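NanU sialic acid binding protein (Bacteroides fragilis, PDB 4L7T) binds sialic acid with high affinity and, as a SusD-family protein of the outer membrane, probably works together with the transporter NanO. Local coordinates at residues V68-E73 with R321-Y326; A208-K213 with L238-S243; P433-D438 with S447-P452. All blocks are in the same frame, centred on the assembly; numbering follows the deposited sequence. Where two conformers were deposited one is given.

From the N terminus, the chain first passes the loop 68-73, which waits some 250 residues for its partner 321-326. Contact 1 thus closes the longest loop and joins the loop after strand 65-67 to the segment around strand 323-324, its antiparallel partner. Contact 2 is nested inside that loop. It closes a short helical hairpin between helices 206-223 and 227-244, on the opposite side of the chain's centre. Contact 3 follows in series, after contact 1 has closed. It shuts a small loop between helices 427-430 and 452-463. No two contacts touch. Their centres lie about 28 to 37 Å apart.

Contact 1: V68-E73 with R321-Y326; sequences VPFGGE and RLQIRY
Tyr326 OH donates a short hydrogen bond of 2.5 Å to Val68 O, in the plane of that carbonyl. The acceptor stands at the edge of the Tyr326 ring. The contact extends a small antiparallel pair, strands 65-67 and 323-324, into the loop that follows it in this SusD-family fold. That loop makes a type I beta turn from Pro69 to Gly72, closed by Gly72 N on Pro69 O.

Gln323 is the central side chain. Its CG is anti to the backbone N (chi1 175°), and the chain then bends at chi2, which brings the amide to the Phe70 backbone. Gln323 CB lies against the Pro69 ring, 4.3 Å from Pro69 CD. Gln323 CG sits 3.3 Å from Val68 O. Gln323 OE1 accepts Phe70 N at 3.2 Å, with the donor well above the carbonyl plane. Gln323 OE1 also meets the edge of the Phe70 ring, 3.3 Å from Phe70 CD2. Ring and amide planes stand 70° apart.

The other end of the amide is held too. Gln323 NE2 binds Ile324 O at 2.9 Å and also Pro361 O of strand 356-363. Bonds at both ends should fix the rotation of the amide. Phe70 packs further on Tyr295 and Tyr300.

Glu73 and Arg321 meet only loosely. Glu73 OE2 turns to Tyr295 OH and Ile320 N, while Arg321 NH1 binds Ala74 O. Between the two residues the nearest approach is Arg321 NH1 to Glu73 CB, 4.1 Å.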
loop_
_atom_site.group_PDB
_atom_site.type_symbol
_atom_site.label_atom_id
_atom_site.label_comp_id
_atom_site.label_asym_id
_atom_site.label_seq_id
_atom_site.Cartn_x
_atom_site.Cartn_y
_atom_site.Cartn_z
ATOM N N VAL A 68 -18.273 -7.841 -12.201
ATOM C CA VAL A 68 -19.458 -6.983 -11.929
ATOM C C VAL A 68 -19.777 -7.119 -10.410
ATOM O O VAL A 68 -19.840 -8.224 -9.923
ATOM C CB VAL A 68 -20.618 -7.477 -12.817
ATOM C CG1 VAL A 68 -21.969 -6.979 -12.334
ATOM C CG2 VAL A 68 -20.298 -7.072 -14.271
ATOM N N PRO A 69 -19.981 -5.989 -9.689
ATOM C CA PRO A 69 -20.378 -6.132 -8.260
ATOM C C PRO A 69 -21.520 -7.149 -8.061
ATOM O O PRO A 69 -22.581 -7.070 -8.731
ATOM C CB PRO A 69 -20.763 -4.705 -7.872
ATOM C CG PRO A 69 -19.819 -3.834 -8.726
ATOM C CD PRO A 69 -19.844 -4.567 -10.073
ATOM N N PHE A 70 -21.346 -8.153 -7.203
ATOM C CA PHE A 70 -22.316 -9.305 -7.202
ATOM C C PHE A 70 -23.753 -8.858 -6.858
ATOM O O PHE A 70 -24.748 -9.477 -7.306
ATOM C CB PHE A 70 -21.848 -10.430 -6.214
ATOM C CG PHE A 70 -21.850 -10.026 -4.746
ATOM C CD1 PHE A 70 -22.992 -10.246 -3.946
ATOM C CD2 PHE A 70 -20.689 -9.473 -4.138
ATOM C CE1 PHE A 70 -23.034 -9.882 -2.595
ATOM C CE2 PHE A 70 -20.715 -9.090 -2.804
ATOM C CZ PHE A 70 -21.872 -9.312 -1.989
ATOM N N GLY A 71 -23.841 -7.826 -6.022
ATOM C CA GLY A 71 -25.154 -7.365 -5.416
ATOM C C GLY A 71 -25.909 -6.403 -6.307
ATOM O O GLY A 71 -27.035 -6.008 -6.008
ATOM N N GLY A 72 -25.296 -6.015 -7.410
ATOM C CA GLY A 72 -26.047 -5.115 -8.337
ATOM C C GLY A 72 -25.555 -3.700 -8.507
ATOM O O GLY A 72 -26.069 -2.935 -9.392
ATOM N N GLU A 73 -24.595 -3.300 -7.703
ATOM C CA GLU A 73 -24.154 -1.936 -7.818
ATOM C C GLU A 73 -23.622 -1.597 -9.190
ATOM O O GLU A 73 -22.915 -2.402 -9.890
ATOM C CB GLU A 73 -23.023 -1.563 -6.802
ATOM C CG GLU A 73 -23.435 -1.616 -5.331
ATOM C CD GLU A 73 -23.205 -2.973 -4.690
ATOM O OE1 GLU A 73 -23.374 -4.084 -5.348
ATOM O OE2 GLU A 73 -22.805 -2.898 -3.471
ATOM N N ARG A 321 -17.831 -1.162 -5.383
ATOM C CA ARG A 321 -17.563 -0.526 -6.678
ATOM C C ARG A 321 -16.434 -1.232 -7.391
ATOM O O ARG A 321 -16.310 -1.175 -8.588
ATOM C CB ARG A 321 -17.197 0.957 -6.574
ATOM C CG ARG A 321 -18.224 1.835 -5.781
ATOM C CD ARG A 321 -19.542 1.981 -6.504
ATOM N NE ARG A 321 -20.334 2.977 -5.734
ATOM C CZ ARG A 321 -21.632 3.193 -5.956
ATOM N NH1 ARG A 321 -22.290 2.475 -6.889
ATOM N NH2 ARG A 321 -22.235 4.159 -5.258
ATOM N N LEU A 322 -15.548 -1.831 -6.595
ATOM C CA LEU A 322 -14.444 -2.678 -7.115
ATOM C C LEU A 322 -14.771 -4.083 -6.661
ATOM O O LEU A 322 -14.765 -4.394 -5.432
ATOM C CB LEU A 322 -13.104 -2.251 -6.452
ATOM C CG LEU A 322 -12.430 -0.992 -7.030
ATOM C CD1 LEU A 322 -11.250 -0.371 -6.161
ATOM C CD2 LEU A 322 -11.882 -1.211 -8.425
ATOM N N GLN A 323 -15.029 -4.972 -7.620
ATOM C CA GLN A 323 -15.410 -6.364 -7.338
ATOM C C GLN A 323 -14.214 -7.290 -7.594
ATOM O O GLN A 323 -13.763 -7.414 -8.739
ATOM C CB GLN A 323 -16.632 -6.741 -8.238
ATOM C CG GLN A 323 -17.030 -8.235 -8.117
ATOM C CD GLN A 323 -17.402 -8.657 -6.706
ATOM O OE1 GLN A 323 -18.349 -8.098 -6.077
ATOM N NE2 GLN A 323 -16.626 -9.620 -6.161
ATOM N N ILE A 324 -13.739 -7.969 -6.544
ATOM C CA ILE A 324 -12.713 -8.974 -6.693
ATOM C C ILE A 324 -13.179 -10.024 -7.709
ATOM O O ILE A 324 -14.349 -10.472 -7.658
ATOM C CB ILE A 324 -12.529 -9.682 -5.340
ATOM C CG1 ILE A 324 -12.080 -8.674 -4.256
ATOM C CG2 ILE A 324 -11.557 -10.901 -5.481
ATOM C CD1 ILE A 324 -12.411 -9.184 -2.840
ATOM N N ARG A 325 -12.292 -10.419 -8.620
ATOM C CA ARG A 325 -12.650 -11.432 -9.641
ATOM C C ARG A 325 -13.210 -12.685 -8.916
ATOM O O ARG A 325 -12.615 -13.238 -7.969
ATOM C CB ARG A 325 -11.480 -11.836 -10.521
ATOM C CG ARG A 325 -10.936 -10.815 -11.463
ATOM C CD ARG A 325 -11.842 -10.565 -12.678
ATOM N NE ARG A 325 -11.161 -9.682 -13.642
ATOM C CZ ARG A 325 -11.734 -9.187 -14.753
ATOM N NH1 ARG A 325 -12.985 -9.520 -15.063
ATOM N NH2 ARG A 325 -11.052 -8.379 -15.566
ATOM N N TYR A 326 -14.392 -13.132 -9.354
ATOM C CA TYR A 326 -15.050 -14.256 -8.647
ATOM C C TYR A 326 -14.173 -15.513 -8.525
ATOM O O TYR A 326 -14.216 -16.183 -7.494
ATOM C CB TYR A 326 -16.325 -14.685 -9.388
ATOM C CG TYR A 326 -17.408 -13.615 -9.609
ATOM C CD1 TYR A 326 -17.399 -12.413 -8.949
ATOM C CD2 TYR A 326 -18.440 -13.862 -10.501
ATOM C CE1 TYR A 326 -18.358 -11.423 -9.177
ATOM C CE2 TYR A 326 -19.446 -12.899 -10.701
ATOM C CZ TYR A 326 -19.386 -11.675 -10.013
ATOM O OH TYR A 326 -20.348 -10.687 -10.223
#

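Contact 2: A208-K213 with L238-S243; sequences ATQMLK and LQSIVS
Ile241 reaches across from its helix to touch both Gln210 and Met211. Ile241 CG1 lies 3.6 Å from Gln210 CB. Ile241 CD1 lies 3.6 Å from Met211 SD and also packs on Met211 CG. This is side-chain packing within a helical hairpin. Helices 206-223 and 227-244 follow each other in the chain and run nearly antiparallel. Their short segments cross at -149°, and the axes come within 8.9 Å. Such helix pairs are in keeping with the TPR-like helical part of SusD-family proteins.

Ile241 holds CG1 anti to its carbonyl carbon (chi1 -63°), and chi2 is extended. The CD1 methyl is thereby carried out toward the other helix. Met211 answers with a folded chain. Its chi1 and chi2 (-67°) place the sulfur so that it faces both Ile241 CD1 and Leu238 CD2. The bend at chi3 sets only the direction of the terminal methyl. Met211 SD is 4.1 Å from Leu238 CD2. Met211 crosses both Ile241 and Leu238 at about a right angle. The CB of Leu238 points away from the partner helix, but its CD2 branch turns back to the sulfur. Helix 388-401 covers this apolar patch, with Leu394 touching both Met211 and Leu238.

Beside the patch lies a polar pair. Gln210 bends at chi2, which lays its amide alongside Ser240. Gln210 OE1 is 3.4 Å from Ser240 OG, close but not hydrogen-bonded. Gln210 NE2 instead binds Glu188 OE2 of helix 173-191. Ser240 OG is hydrogen-bonded to Ala237 O of its own helix and to Tyr195 OH.

The two segments are therefore joined by van der Waals packing with no hydrogen bond across it, while Gln210 NE2 and Ser240 OG bond to partners outside the two segments.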
loop_
_atom_site.group_PDB
_atom_site.type_symbol
_atom_site.label_atom_id
_atom_site.label_comp_id
_atom_site.label_asym_id
_atom_site.label_seq_id
_atom_site.Cartn_x
_atom_site.Cartn_y
_atom_site.Cartn_z
ATOM N N ALA A 208 11.340 2.557 8.464
ATOM C CA ALA A 208 10.529 2.969 7.309
ATOM C C ALA A 208 11.447 3.556 6.211
ATOM O O ALA A 208 11.261 3.263 5.043
ATOM C CB ALA A 208 9.486 4.083 7.746
ATOM N N THR A 209 12.450 4.377 6.579
ATOM C CA THR A 209 13.396 4.867 5.594
ATOM C C THR A 209 14.113 3.728 4.937
ATOM O O THR A 209 14.285 3.725 3.709
ATOM C CB THR A 209 14.439 5.888 6.214
ATOM O OG1 THR A 209 13.666 7.093 6.460
ATOM C CG2 THR A 209 15.548 6.240 5.241
ATOM N N GLN A 210 14.501 2.703 5.718
ATOM C CA GLN A 210 15.243 1.575 5.110
ATOM C C GLN A 210 14.341 0.719 4.180
ATOM O O GLN A 210 14.809 0.216 3.154
ATOM C CB GLN A 210 15.863 0.664 6.181
ATOM C CG GLN A 210 16.985 1.387 6.996
ATOM C CD GLN A 210 18.071 1.869 6.126
ATOM O OE1 GLN A 210 18.598 1.120 5.319
ATOM N NE2 GLN A 210 18.465 3.131 6.298
ATOM N N MET A 211 13.041 0.607 4.526
ATOM C CA MET A 211 12.139 -0.126 3.619
ATOM C C MET A 211 12.016 0.672 2.286
ATOM O O MET A 211 12.106 0.070 1.194
ATOM C CB MET A 211 10.725 -0.199 4.230
ATOM C CG MET A 211 10.539 -1.228 5.321
ATOM S SD MET A 211 10.673 -2.910 4.707
ATOM C CE MET A 211 9.191 -3.039 3.674
ATOM N N LEU A 212 11.815 2.006 2.376
ATOM C CA LEU A 212 11.658 2.798 1.190
ATOM C C LEU A 212 12.980 2.723 0.400
ATOM O O LEU A 212 12.958 2.616 -0.846
ATOM C CB LEU A 212 11.396 4.252 1.650
ATOM C CG LEU A 212 11.407 5.257 0.514
ATOM C CD1 LEU A 212 10.294 4.953 -0.546
ATOM C CD2 LEU A 212 11.213 6.699 1.006
ATOM N N LYS A 213 14.141 2.769 1.103
ATOM C CA LYS A 213 15.431 2.632 0.451
ATOM C C LYS A 213 15.484 1.310 -0.325
ATOM O O LYS A 213 15.976 1.281 -1.485
ATOM C CB LYS A 213 16.586 2.656 1.460
ATOM C CG LYS A 213 18.004 2.654 0.807
ATOM C CD LYS A 213 18.957 3.016 1.956
ATOM C CE LYS A 213 20.348 3.359 1.290
ATOM N NZ LYS A 213 21.479 3.311 2.364
ATOM N N LEU A 238 17.621 -3.659 3.590
ATOM C CA LEU A 238 16.578 -4.552 4.130
ATOM C C LEU A 238 17.242 -5.387 5.218
ATOM O O LEU A 238 16.603 -5.639 6.254
ATOM C CB LEU A 238 15.985 -5.369 2.988
ATOM C CG LEU A 238 15.319 -4.408 1.948
ATOM C CD1 LEU A 238 15.057 -5.166 0.579
ATOM C CD2 LEU A 238 13.963 -3.938 2.504
ATOM N N GLN A 239 18.509 -5.765 5.019
ATOM C CA GLN A 239 19.237 -6.573 6.021
ATOM C C GLN A 239 19.394 -5.783 7.329
ATOM O O GLN A 239 19.384 -6.385 8.422
ATOM C CB GLN A 239 20.641 -7.028 5.506
ATOM C CG GLN A 239 20.442 -8.206 4.575
ATOM C CD GLN A 239 21.757 -8.649 3.871
ATOM O OE1 GLN A 239 22.666 -7.861 3.667
ATOM N NE2 GLN A 239 21.770 -9.841 3.432
ATOM N N SER A 240 19.503 -4.467 7.198
ATOM C CA SER A 240 19.675 -3.571 8.384
ATOM C C SER A 240 18.370 -3.550 9.225
ATOM O O SER A 240 18.448 -3.318 10.408
ATOM C CB SER A 240 20.245 -2.180 7.985
ATOM O OG SER A 240 19.141 -1.361 7.645
ATOM N N ILE A 241 17.206 -3.760 8.581
ATOM C CA ILE A 241 15.940 -3.880 9.357
ATOM C C ILE A 241 15.872 -5.195 10.095
ATOM O O ILE A 241 15.589 -5.285 11.302
ATOM C CB ILE A 241 14.733 -3.759 8.395
ATOM C CG1 ILE A 241 14.736 -2.376 7.761
ATOM C CG2 ILE A 241 13.388 -4.092 9.175
ATOM C CD1 ILE A 241 13.727 -2.396 6.589
ATOM N N VAL A 242 16.246 -6.276 9.393
ATOM C CA VAL A 242 16.302 -7.638 10.023
ATOM C C VAL A 242 17.248 -7.585 11.244
ATOM O O VAL A 242 16.930 -8.184 12.273
ATOM C CB VAL A 242 16.843 -8.663 9.013
ATOM C CG1 VAL A 242 17.092 -10.024 9.728
ATOM C CG2 VAL A 242 15.823 -8.839 7.813
ATOM N N SER A 243 18.367 -6.867 11.138
ATOM C CA SER A 243 19.323 -6.882 12.241
ATOM C C SER A 243 18.903 -5.943 13.346
ATOM O O SER A 243 18.881 -6.360 14.510
ATOM C CB SER A 243 20.726 -6.542 11.745
ATOM O OG SER A 243 20.817 -5.249 11.152
#

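Contact 3: P433-D438 with S447-P452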
loop_
_atom_site.group_PDB
_atom_site.type_symbol
_atom_site.label_atom_id
_atom_site.label_comp_id
_atom_site.label_asym_id
_atom_site.label_seq_id
_atom_site.Cartn_x
_atom_site.Cartn_y
_atom_site.Cartn_z
ATOM N N PRO A 433 11.356 -24.546 -2.994
ATOM C CA PRO A 433 10.750 -24.282 -4.309
ATOM C C PRO A 433 9.842 -25.390 -4.848
ATOM O O PRO A 433 9.809 -25.603 -6.081
ATOM C CB PRO A 433 11.951 -24.183 -5.216
ATOM C CG PRO A 433 12.852 -25.411 -4.651
ATOM C CD PRO A 433 12.583 -25.382 -3.112
ATOM N N ASN A 434 9.072 -25.992 -3.959
ATOM C CA ASN A 434 8.209 -27.140 -4.254
ATOM C C ASN A 434 6.747 -26.803 -4.547
ATOM O O ASN A 434 5.933 -27.721 -4.814
ATOM C CB ASN A 434 8.212 -28.108 -3.079
ATOM C CG ASN A 434 9.636 -28.494 -2.601
ATOM O OD1 ASN A 434 9.852 -28.744 -1.380
ATOM N ND2 ASN A 434 10.583 -28.445 -3.495
ATOM N N ASP A 435 6.347 -25.521 -4.439
ATOM C CA ASP A 435 4.936 -25.187 -4.638
ATOM C C ASP A 435 4.718 -24.937 -6.142
ATOM O O ASP A 435 4.990 -23.844 -6.704
ATOM C CB ASP A 435 4.541 -23.996 -3.733
ATOM C CG ASP A 435 3.155 -23.449 -4.004
ATOM O OD1 ASP A 435 2.318 -24.093 -4.735
ATOM O OD2 ASP A 435 2.884 -22.323 -3.478
ATOM N N LYS A 436 4.343 -26.042 -6.815
ATOM C CA LYS A 436 4.264 -26.066 -8.266
ATOM C C LYS A 436 3.260 -27.147 -8.717
ATOM O O LYS A 436 2.612 -27.816 -7.889
ATOM C CB LYS A 436 5.638 -26.151 -8.893
ATOM C CG LYS A 436 6.448 -27.389 -8.486
ATOM C CD LYS A 436 7.905 -27.216 -8.905
ATOM C CE LYS A 436 8.686 -28.467 -8.523
ATOM N NZ LYS A 436 9.943 -28.605 -9.345
ATOM N N GLY A 437 3.042 -27.257 -10.007
ATOM C CA GLY A 437 2.190 -28.341 -10.493
ATOM C C GLY A 437 0.805 -27.919 -10.920
ATOM O O GLY A 437 0.606 -26.797 -11.436
ATOM N N ASP A 438 -0.153 -28.825 -10.717
ATOM C CA ASP A 438 -1.469 -28.718 -11.340
ATOM C C ASP A 438 -2.286 -27.502 -10.908
ATOM O O ASP A 438 -3.110 -26.995 -11.681
ATOM C CB ASP A 438 -2.300 -29.956 -10.962
ATOM C CG ASP A 438 -1.905 -31.209 -11.737
ATOM O OD1 ASP A 438 -1.041 -31.159 -12.651
ATOM O OD2 ASP A 438 -2.511 -32.258 -11.410
ATOM N N SER A 447 2.095 -18.429 -10.970
ATOM C CA SER A 447 2.660 -19.664 -11.528
ATOM C C SER A 447 3.522 -20.357 -10.520
ATOM O O SER A 447 3.601 -19.939 -9.354
ATOM C CB SER A 447 3.333 -19.412 -12.894
ATOM O OG SER A 447 4.312 -18.442 -12.853
ATOM N N GLY A 448 4.120 -21.475 -10.916
ATOM C CA GLY A 448 4.836 -22.288 -9.945
ATOM C C GLY A 448 6.188 -21.720 -9.503
ATOM O O GLY A 448 6.749 -20.752 -10.071
ATOM N N ASP A 449 6.728 -22.371 -8.455
ATOM C CA ASP A 449 8.014 -21.969 -7.893
ATOM C C ASP A 449 9.242 -22.162 -8.787
ATOM O O ASP A 449 10.335 -21.691 -8.408
ATOM C CB ASP A 449 8.313 -22.706 -6.545
ATOM C CG ASP A 449 7.495 -22.208 -5.353
ATOM O OD1 ASP A 449 6.735 -21.216 -5.431
ATOM O OD2 ASP A 449 7.574 -22.877 -4.293
ATOM N N GLU A 450 9.113 -22.765 -9.999
ATOM C CA GLU A 450 10.275 -22.987 -10.822
ATOM C C GLU A 450 10.945 -21.750 -11.251
ATOM O O GLU A 450 12.077 -21.798 -11.716
ATOM C CB GLU A 450 9.981 -23.732 -12.137
ATOM C CG GLU A 450 8.775 -24.613 -12.183
ATOM C CD GLU A 450 7.453 -23.855 -12.189
ATOM O OE1 GLU A 450 7.053 -23.131 -13.169
ATOM O OE2 GLU A 450 6.782 -24.078 -11.219
ATOM N N ASP A 451 10.303 -20.575 -11.113
ATOM C CA ASP A 451 11.003 -19.375 -11.453
ATOM C C ASP A 451 11.009 -18.496 -10.180
ATOM O O ASP A 451 9.939 -18.290 -9.629
ATOM C CB ASP A 451 10.314 -18.582 -12.569
ATOM C CG ASP A 451 11.056 -17.316 -12.873
ATOM O OD1 ASP A 451 12.155 -17.309 -13.476
ATOM O OD2 ASP A 451 10.589 -16.198 -12.430
ATOM N N PRO A 452 12.193 -18.066 -9.705
ATOM C CA PRO A 452 12.275 -17.319 -8.402
ATOM C C PRO A 452 11.423 -16.041 -8.398
ATOM O O PRO A 452 10.662 -15.826 -7.433
ATOM C CB PRO A 452 13.758 -16.996 -8.268
ATOM C CG PRO A 452 14.438 -18.173 -8.923
ATOM C CD PRO A 452 13.520 -18.579 -10.108
HETATM O O HOH W 1 4.227 -25.553 -11.873
#
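Asp449 meets Pro433 and Asp435 with its side chain. It sits in a type I beta turn, Gly448 to Asp451, just ahead of helix 452-463. Asp451 is the N-cap of that helix. The contact closes a loop between helices 427-430 and 452-463 of this SusD-family fold.

Asp449 CB packs 3.3 Å from Pro433 O and also touches Pro433 CB. With CG anti to the carbonyl carbon (chi1 -74°), the carboxylate lies against the Asp435 backbone, and Asp449 CG is 3.3 Å from Asp435 O. Asp449 OD2 accepts Asp435 N at 2.9 Å, met from well above the carboxylate plane. It also forms a salt bridge with Arg414 NH1. Asp449 OD1 pairs with Lys458 NZ. The backbone adds a return bond, Asp449 N to Asp435 O, 2.9 Å.

Asp435 OD2 lies 4.5 Å from Asp449 OD1. Basic residues probably offset this closeness of like charges. Asp435 is bound by Arg462 and Arg334, and its OD1 also meets Tyr440 OH.

Further along, Glu450 bends at chi2 so that its carboxylate turns back over Gly448 toward Lys436. Glu450 OE2 approaches Lys436 CB at 3.3 Å, while the amine of Lys436 leads away. One water finishes this edge: it accepts from Gly437 N at 2.8 Å and donates to Glu450 OE2 at 3.0 Å.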